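ABC transporter substrate-binding protein (Streptococcus pneumoniae, PDB 4OHN) binds histidine and probably delivers it to the membrane permease of an ABC uptake transporter. Local coordinates at residues 8-20 against 212-224. Numbering follows the deposited sequence.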
ATOM      1  N   GLY A   8      -8.846   0.309 -25.487  1.00 30.22           N
ATOM      2  CA  GLY A   8      -8.361  -0.086 -24.178  1.00 30.64           C
ATOM      3  C   GLY A   8      -9.310   0.236 -23.035  1.00 23.42           C
ATOM      4  O   GLY A   8      -8.990  -0.011 -21.872  1.00 25.08           O
ATOM      5  N   ASP A   9     -10.507   0.741 -23.349  0.60 18.14           N
ATOM      6  CA  ASP A   9     -11.558   1.041 -22.358  0.60 17.54           C
ATOM      7  C   ASP A   9     -12.454  -0.200 -22.175  0.60 15.36           C
ATOM      8  O   ASP A   9     -13.511  -0.304 -22.818  0.60 20.95           O
ATOM      9  CB  ASP A   9     -12.364   2.270 -22.832  0.60 23.07           C
ATOM     10  CG  ASP A   9     -13.174   2.967 -21.709  0.60 24.15           C
ATOM     11  OD1 ASP A   9     -12.898   2.777 -20.515  0.60 18.58           O
ATOM     12  OD2 ASP A   9     -14.088   3.758 -22.027  0.60 23.66           O
ATOM     13  N   ASN A  10     -12.034  -1.117 -21.295  1.00 18.82           N
ATOM     14  CA  ASN A  10     -12.534  -2.483 -21.220  1.00 18.68           C
ATOM     15  C   ASN A  10     -13.692  -2.703 -20.279  1.00 14.65           C
ATOM     16  O   ASN A  10     -14.032  -3.848 -19.979  1.00 16.04           O
ATOM     17  CB  ASN A  10     -11.403  -3.424 -20.786  1.00 23.31           C
ATOM     18  CG  ASN A  10     -10.288  -3.521 -21.799  1.00 60.13           C
ATOM     19  OD1 ASN A  10     -10.469  -3.207 -22.970  1.00 44.05           O
ATOM     20  ND2 ASN A  10      -9.123  -3.978 -21.349  1.00 56.31           N
ATOM     21  N   TRP A  11     -14.307  -1.622 -19.807  1.00 14.53           N
ATOM     22  CA  TRP A  11     -15.432  -1.747 -18.891  1.00 13.76           C
ATOM     23  C   TRP A  11     -16.470  -2.766 -19.361  1.00 15.68           C
ATOM     24  O   TRP A  11     -16.919  -3.599 -18.581  1.00 17.54           O
ATOM     25  CB  TRP A  11     -16.117  -0.385 -18.620  1.00 15.08           C
ATOM     26  CG  TRP A  11     -17.326  -0.597 -17.781  1.00 13.19           C
ATOM     27  CD1 TRP A  11     -18.627  -0.573 -18.190  1.00 16.36           C
ATOM     28  CD2 TRP A  11     -17.353  -0.948 -16.393  1.00 11.54           C
ATOM     29  NE1 TRP A  11     -19.456  -0.883 -17.148  1.00 15.82           N
ATOM     30  CE2 TRP A  11     -18.700  -1.122 -16.031  1.00 12.05           C
ATOM     31  CE3 TRP A  11     -16.364  -1.129 -15.423  1.00 11.79           C
ATOM     32  CZ2 TRP A  11     -19.080  -1.463 -14.735  1.00 14.33           C
ATOM     33  CZ3 TRP A  11     -16.741  -1.476 -14.152  1.00 13.33           C
ATOM     34  CH2 TRP A  11     -18.091  -1.635 -13.815  1.00 13.57           C
ATOM     35  N   SER A  12     -16.842  -2.705 -20.627  1.00 18.13           N
ATOM     36  CA  SER A  12     -17.898  -3.581 -21.118  1.00 20.90           C
ATOM     37  C   SER A  12     -17.512  -5.054 -20.976  1.00 20.31           C
ATOM     38  O   SER A  12     -18.378  -5.895 -20.742  1.00 21.45           O
ATOM     39  CB  SER A  12     -18.297  -3.257 -22.566  1.00 25.34           C
ATOM     40  OG  SER A  12     -17.256  -3.554 -23.475  1.00 31.64           O
ATOM     41  N   LYS A  13     -16.222  -5.354 -21.100  1.00 18.18           N
ATOM     42  CA  LYS A  13     -15.726  -6.714 -20.908  1.00 20.08           C
ATOM     43  C   LYS A  13     -15.834  -7.142 -19.442  1.00 16.76           C
ATOM     44  O   LYS A  13     -16.304  -8.244 -19.159  1.00 17.33           O
ATOM     45  CB  LYS A  13     -14.269  -6.822 -21.375  1.00 23.15           C
ATOM     46  CG  LYS A  13     -13.555  -8.124 -20.992  1.00 39.95           C
ATOM     47  CD  LYS A  13     -12.054  -8.023 -21.242  1.00 62.50           C
ATOM     48  CE  LYS A  13     -11.285  -9.080 -20.464  1.00 57.51           C
ATOM     49  NZ  LYS A  13      -9.815  -8.953 -20.660  1.00 58.62           N
ATOM     50  N   TYR A  14     -15.388  -6.297 -18.510  1.00 13.27           N
ATOM     51  CA  TYR A  14     -15.479  -6.666 -17.096  1.00 13.52           C
ATOM     52  C   TYR A  14     -16.932  -6.897 -16.718  1.00 15.71           C
ATOM     53  O   TYR A  14     -17.272  -7.849 -16.015  1.00 14.71           O
ATOM     54  CB  TYR A  14     -14.881  -5.592 -16.177  1.00 13.73           C
ATOM     55  CG  TYR A  14     -13.502  -5.134 -16.588  1.00 13.31           C
ATOM     56  CD1 TYR A  14     -12.501  -6.050 -16.850  1.00 15.21           C
ATOM     57  CD2 TYR A  14     -13.215  -3.778 -16.734  1.00 13.09           C
ATOM     58  CE1 TYR A  14     -11.262  -5.632 -17.247  1.00 15.87           C
ATOM     59  CE2 TYR A  14     -11.981  -3.348 -17.128  1.00 13.45           C
ATOM     60  CZ  TYR A  14     -11.003  -4.281 -17.380  1.00 16.66           C
ATOM     61  OH  TYR A  14      -9.745  -3.883 -17.761  1.00 19.09           O
ATOM     62  N   GLN A  15     -17.798  -6.011 -17.201  1.00 16.36           N
ATOM     63  CA  GLN A  15     -19.212  -6.083 -16.895  1.00 17.47           C
ATOM     64  C   GLN A  15     -19.864  -7.347 -17.472  1.00 18.33           C
ATOM     65  O   GLN A  15     -20.661  -7.995 -16.792  1.00 20.63           O
ATOM     66  CB  GLN A  15     -19.911  -4.807 -17.384  1.00 17.15           C
ATOM     67  CG  GLN A  15     -21.413  -4.761 -17.142  1.00 21.44           C
ATOM     68  CD  GLN A  15     -21.763  -4.586 -15.683  1.00 21.89           C
ATOM     69  OE1 GLN A  15     -22.004  -3.468 -15.219  1.00 22.05           O
ATOM     70  NE2 GLN A  15     -21.799  -5.687 -14.949  1.00 21.37           N
ATOM     71  N   SER A  16     -19.543  -7.704 -18.715  0.58 18.63           N
ATOM     72  CA  SER A  16     -20.164  -8.868 -19.343  0.58 20.07           C
ATOM     73  C   SER A  16     -19.581 -10.184 -18.829  0.58 18.77           C
ATOM     74  O   SER A  16     -20.293 -11.183 -18.731  0.58 24.61           O
ATOM     75  CB  SER A  16     -20.067  -8.793 -20.873  0.58 21.23           C
ATOM     76  OG  SER A  16     -18.723  -8.745 -21.310  0.58 27.82           O
ATOM     77  N   ASN A  17     -18.296 -10.177 -18.487  1.00 18.72           N
ATOM     78  CA  ASN A  17     -17.659 -11.358 -17.908  1.00 16.75           C
ATOM     79  C   ASN A  17     -17.975 -11.495 -16.420  1.00 15.88           C
ATOM     80  O   ASN A  17     -17.727 -12.546 -15.831  1.00 17.84           O
ATOM     81  CB  ASN A  17     -16.139 -11.267 -18.028  1.00 20.23           C
ATOM     82  CG  ASN A  17     -15.637 -11.515 -19.423  1.00 27.11           C
ATOM     83  OD1 ASN A  17     -16.346 -12.033 -20.274  1.00 32.54           O
ATOM     84  ND2 ASN A  17     -14.376 -11.163 -19.655  1.00 29.44           N
ATOM     85  N   LYS A  18     -18.505 -10.431 -15.833  1.00 15.01           N
ATOM     86  CA  LYS A  18     -18.766 -10.359 -14.391  1.00 15.22           C
ATOM     87  C   LYS A  18     -17.527 -10.664 -13.566  1.00 16.33           C
ATOM     88  O   LYS A  18     -17.606 -11.285 -12.509  1.00 16.16           O
ATOM     89  CB  LYS A  18     -19.906 -11.302 -14.015  1.00 16.99           C
ATOM     90  CG  LYS A  18     -21.205 -10.977 -14.742  1.00 21.79           C
ATOM     91  CD  LYS A  18     -22.229 -12.068 -14.519  1.00 35.89           C
ATOM     92  CE  LYS A  18     -23.521 -11.779 -15.271  1.00 84.70           C
ATOM     93  NZ  LYS A  18     -24.179 -10.534 -14.784  1.00 76.54           N
ATOM     94  N   SER A  19     -16.386 -10.191 -14.047  1.00 13.22           N
ATOM     95  CA  SER A  19     -15.109 -10.504 -13.428  1.00 13.73           C
ATOM     96  C   SER A  19     -14.086  -9.424 -13.707  1.00 12.87           C
ATOM     97  O   SER A  19     -14.069  -8.841 -14.798  1.00 13.85           O
ATOM     98  CB  SER A  19     -14.590 -11.828 -13.969  1.00 16.00           C
ATOM     99  OG  SER A  19     -13.383 -12.185 -13.338  1.00 20.17           O
ATOM    100  N   ILE A  20     -13.233  -9.161 -12.724  1.00 10.59           N
ATOM    101  CA  ILE A  20     -12.103  -8.271 -12.899  1.00 11.38           C
ATOM    102  C   ILE A  20     -10.953  -8.849 -12.075  1.00  9.76           C
ATOM    103  O   ILE A  20     -11.196  -9.416 -10.997  1.00 12.10           O
ATOM    104  CB  ILE A  20     -12.454  -6.815 -12.496  1.00 10.82           C
ATOM    105  CG1 ILE A  20     -11.350  -5.876 -12.951  1.00 13.56           C
ATOM    106  CG2 ILE A  20     -12.740  -6.727 -11.000  1.00 11.15           C
ATOM    107  CD1 ILE A  20     -11.742  -4.424 -12.988  1.00 13.19           C
ATOM    108  N   SER A 212      -5.198   1.848 -12.470  1.00 10.43           N
ATOM    109  CA  SER A 212      -5.635   1.173 -13.686  1.00 10.99           C
ATOM    110  C   SER A 212      -4.765   1.569 -14.852  1.00 12.75           C
ATOM    111  O   SER A 212      -4.009   2.527 -14.793  1.00 12.43           O
ATOM    112  CB  SER A 212      -7.097   1.526 -14.041  1.00 13.52           C
ATOM    113  OG  SER A 212      -7.192   2.801 -14.655  1.00 14.39           O
ATOM    114  N   ARG A 213      -4.877   0.812 -15.932  1.00 11.75           N
ATOM    115  CA  ARG A 213      -4.306   1.255 -17.204  1.00 12.24           C
ATOM    116  C   ARG A 213      -4.914   2.610 -17.570  1.00 13.68           C
ATOM    117  O   ARG A 213      -6.097   2.855 -17.331  1.00 12.79           O
ATOM    118  CB  ARG A 213      -4.592   0.230 -18.297  1.00 12.26           C
ATOM    119  CG  ARG A 213      -3.743  -1.025 -18.191  1.00 13.19           C
ATOM    120  CD  ARG A 213      -4.067  -2.058 -19.262  1.00 12.61           C
ATOM    121  NE  ARG A 213      -5.368  -2.666 -19.088  1.00 14.86           N
ATOM    122  CZ  ARG A 213      -5.626  -3.718 -18.322  1.00 14.34           C
ATOM    123  NH1 ARG A 213      -4.657  -4.324 -17.667  1.00 13.99           N
ATOM    124  NH2 ARG A 213      -6.862  -4.164 -18.215  1.00 14.70           N
ATOM    125  N   LYS A 214      -4.114   3.498 -18.157  1.00 15.23           N
ATOM    126  CA  LYS A 214      -4.616   4.830 -18.494  1.00 15.40           C
ATOM    127  C   LYS A 214      -5.873   4.803 -19.347  1.00 16.86           C
ATOM    128  O   LYS A 214      -6.752   5.651 -19.193  1.00 17.43           O
ATOM    129  CB  LYS A 214      -3.525   5.648 -19.181  1.00 19.50           C
ATOM    130  CG  LYS A 214      -2.422   6.028 -18.224  1.00 21.99           C
ATOM    131  CD  LYS A 214      -1.478   7.025 -18.846  1.00 26.16           C
ATOM    132  CE  LYS A 214      -0.577   7.634 -17.800  1.00 34.22           C
ATOM    133  NZ  LYS A 214       0.317   8.662 -18.393  1.00 58.11           N
ATOM    134  N   GLU A 215      -5.983   3.826 -20.239  1.00 14.14           N
ATOM    135  CA  GLU A 215      -7.095   3.775 -21.161  1.00 15.57           C
ATOM    136  C   GLU A 215      -8.406   3.296 -20.538  1.00 13.51           C
ATOM    137  O   GLU A 215      -9.473   3.449 -21.144  1.00 14.47           O
ATOM    138  CB  GLU A 215      -6.735   2.858 -22.335  1.00 18.86           C
ATOM    139  CG  GLU A 215      -5.438   3.251 -23.102  1.00 33.92           C
ATOM    140  CD  GLU A 215      -4.098   3.081 -22.313  1.00 89.60           C
ATOM    141  OE1 GLU A 215      -3.920   2.166 -21.448  1.00 24.19           O
ATOM    142  OE2 GLU A 215      -3.187   3.893 -22.589  1.00 50.18           O
ATOM    143  N   ASP A 216      -8.332   2.703 -19.348  1.00 13.11           N
ATOM    144  CA  ASP A 216      -9.509   2.157 -18.670  1.00 11.68           C
ATOM    145  C   ASP A 216     -10.300   3.251 -17.908  1.00 12.75           C
ATOM    146  O   ASP A 216     -10.529   3.171 -16.678  1.00 11.83           O
ATOM    147  CB  ASP A 216      -9.079   1.002 -17.761  1.00 12.76           C
ATOM    148  CG  ASP A 216      -9.584  -0.362 -18.222  1.00 12.07           C
ATOM    149  OD1 ASP A 216     -10.649  -0.457 -18.866  1.00 13.18           O
ATOM    150  OD2 ASP A 216      -8.936  -1.386 -17.885  1.00 14.70           O
ATOM    151  N   THR A 217     -10.744   4.262 -18.655  1.00 14.11           N
ATOM    152  CA  THR A 217     -11.324   5.454 -18.050  1.00 13.71           C
ATOM    153  C   THR A 217     -12.705   5.200 -17.456  1.00 13.18           C
ATOM    154  O   THR A 217     -13.060   5.758 -16.413  1.00 12.70           O
ATOM    155  CB  THR A 217     -11.387   6.616 -19.057  1.00 16.74           C
ATOM    156  OG1 THR A 217     -12.092   6.182 -20.224  1.00 18.70           O
ATOM    157  CG2 THR A 217     -10.001   7.046 -19.467  1.00 18.15           C
ATOM    158  N   THR A 218     -13.490   4.353 -18.094  1.00 12.28           N
ATOM    159  CA  THR A 218     -14.821   4.071 -17.588  1.00 11.71           C
ATOM    160  C   THR A 218     -14.738   3.307 -16.262  1.00 11.08           C
ATOM    161  O   THR A 218     -15.454   3.607 -15.317  1.00 11.03           O
ATOM    162  CB  THR A 218     -15.626   3.279 -18.603  1.00 12.77           C
ATOM    163  OG1 THR A 218     -15.763   4.060 -19.787  1.00 16.24           O
ATOM    164  CG2 THR A 218     -17.005   2.979 -18.080  1.00 12.89           C
ATOM    165  N   LEU A 219     -13.861   2.316 -16.197  1.00 11.34           N
ATOM    166  CA  LEU A 219     -13.600   1.566 -14.971  1.00 10.91           C
ATOM    167  C   LEU A 219     -13.291   2.491 -13.790  1.00 10.31           C
ATOM    168  O   LEU A 219     -13.835   2.316 -12.702  1.00 10.69           O
ATOM    169  CB  LEU A 219     -12.453   0.586 -15.244  1.00 11.55           C
ATOM    170  CG  LEU A 219     -11.900  -0.166 -14.047  1.00 11.32           C
ATOM    171  CD1 LEU A 219     -12.981  -1.001 -13.361  1.00 12.37           C
ATOM    172  CD2 LEU A 219     -10.742  -1.026 -14.491  1.00 12.22           C
ATOM    173  N   VAL A 220     -12.453   3.502 -14.005  1.00 10.58           N
ATOM    174  CA  VAL A 220     -12.111   4.436 -12.938  1.00 11.23           C
ATOM    175  C   VAL A 220     -13.352   5.198 -12.453  1.00 11.12           C
ATOM    176  O   VAL A 220     -13.568   5.347 -11.240  1.00 11.99           O
ATOM    177  CB  VAL A 220     -10.992   5.380 -13.392  1.00 13.81           C
ATOM    178  CG1 VAL A 220     -10.856   6.571 -12.428  1.00 15.54           C
ATOM    179  CG2 VAL A 220      -9.679   4.612 -13.487  1.00 13.72           C
ATOM    180  N   LYS A 221     -14.173   5.666 -13.383  0.54 10.07           N
ATOM    181  CA  LYS A 221     -15.428   6.326 -13.025  0.54 10.71           C
ATOM    182  C   LYS A 221     -16.325   5.415 -12.213  0.54 10.45           C
ATOM    183  O   LYS A 221     -16.932   5.840 -11.234  0.54  9.58           O
ATOM    184  CB  LYS A 221     -16.188   6.781 -14.268  0.54 15.68           C
ATOM    185  CG  LYS A 221     -15.495   7.854 -15.035  0.54 10.86           C
ATOM    186  CD  LYS A 221     -16.351   8.353 -16.180  0.54 21.65           C
ATOM    187  CE  LYS A 221     -15.613   9.387 -17.001  0.54 29.09           C
ATOM    188  NZ  LYS A 221     -14.639   8.746 -17.923  0.54 27.42           N
ATOM    189  N   LYS A 222     -16.426   4.158 -12.618  1.00  9.71           N
ATOM    190  CA  LYS A 222     -17.268   3.203 -11.896  1.00  9.48           C
ATOM    191  C   LYS A 222     -16.771   2.941 -10.478  1.00 10.07           C
ATOM    192  O   LYS A 222     -17.575   2.756  -9.550  1.00 10.67           O
ATOM    193  CB  LYS A 222     -17.423   1.902 -12.686  1.00  9.68           C
ATOM    194  CG  LYS A 222     -18.148   2.098 -14.001  1.00 12.19           C
ATOM    195  CD  LYS A 222     -19.514   2.769 -13.823  1.00 14.20           C
ATOM    196  CE  LYS A 222     -20.331   2.757 -15.098  1.00 11.97           C
ATOM    197  NZ  LYS A 222     -21.507   3.669 -14.972  1.00 13.76           N
ATOM    198  N   ILE A 223     -15.462   2.915 -10.276  1.00  9.07           N
ATOM    199  CA  ILE A 223     -14.924   2.773  -8.929  1.00  8.74           C
ATOM    200  C   ILE A 223     -15.310   4.023  -8.134  1.00 10.39           C
ATOM    201  O   ILE A 223     -15.809   3.927  -7.009  1.00  9.75           O
ATOM    202  CB  ILE A 223     -13.396   2.580  -8.963  1.00  8.97           C
ATOM    203  CG1 ILE A 223     -13.055   1.244  -9.615  1.00  9.58           C
ATOM    204  CG2 ILE A 223     -12.816   2.705  -7.559  1.00  9.75           C
ATOM    205  CD1 ILE A 223     -11.590   1.118  -9.989  1.00 10.46           C
ATOM    206  N   ASN A 224     -15.106   5.206  -8.699  1.00  8.84           N
ATOM    207  CA  ASN A 224     -15.430   6.443  -7.975  1.00  9.13           C
ATOM    208  C   ASN A 224     -16.913   6.544  -7.632  1.00 10.11           C
ATOM    209  O   ASN A 224     -17.276   6.968  -6.518  1.00 10.54           O
ATOM    210  CB  ASN A 224     -14.997   7.650  -8.793  1.00  9.61           C
ATOM    211  CG  ASN A 224     -13.491   7.806  -8.885  1.00 10.59           C
ATOM    212  OD1 ASN A 224     -12.742   7.315  -8.025  1.00 10.85           O
ATOM    213  ND2 ASN A 224     -13.021   8.489  -9.924  1.00 11.28           N
TER
HETATM  214  O   HOH W   1      -6.980  -1.227 -21.072  1.00 29.08           O
HETATM  215  O   HOH W   2     -12.836   1.099 -18.615  1.00 13.53           O
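Asp-216 OD1 is gripped by the backbone of Asn-10, whose N donates to it at 2.9 Å on the syn side but tilted well out of the carboxylate plane, and by a water donating at 2.7 Å. The other oxygen, OD2, accepts from Tyr-14 OH at 2.6 Å through its syn lone pair; ring and carboxylate approach from opposite directions, with the carboxylate at the ring edge. Arg-213 adds a salt bridge, NH2 to Asp-216 OD2 at 3.5 Å, while its guanidinium is also held by Asp-79 and by the carbonyls of Ile-78 and Leu-73.

The same water accepts from Leu-219 N. In the conformer described, one of two for this residue, the Asp-9 carboxylate grips Thr-218 in the first turn of helix 217-232 with both oxygens: OD1 takes Thr-218 N through its syn lone pair (2.9 Å, 167° at the hydrogen), and OD2 takes Thr-218 OG1, somewhat out of plane, at 2.8 Å.

Further along, with CG trans to the backbone N (chi1 175°), the Trp-11 indole is carried across helix 217-232, where Lys-222 covers one face. Lys-222 CG lies 3.6 Å from the six-membered ring centroid and only 5° off the normal, a CH-pi contact; Gln-15 CB covers the opposite face and Tyr-55 packs edge-to-face. Leu-219 fills the interior side: CD1 meets Ile-20 CD1 tip to tip at 3.7 Å and also touches the edge of the indole, while CD2 packs against Tyr-14 CE2. The contact thus joins the N-terminal helix and first strand of one lobe of this two-lobed binding-protein fold to helix 217-232; none of its residues lines the histidine pocket.

Chemically, the like charge of two neighbouring carboxylates is probably offset by separate partners: Thr-218 N and OG1 for Asp-9 in this conformer, Asn-10 N, Tyr-14 OH, the water and Arg-213 for Asp-216.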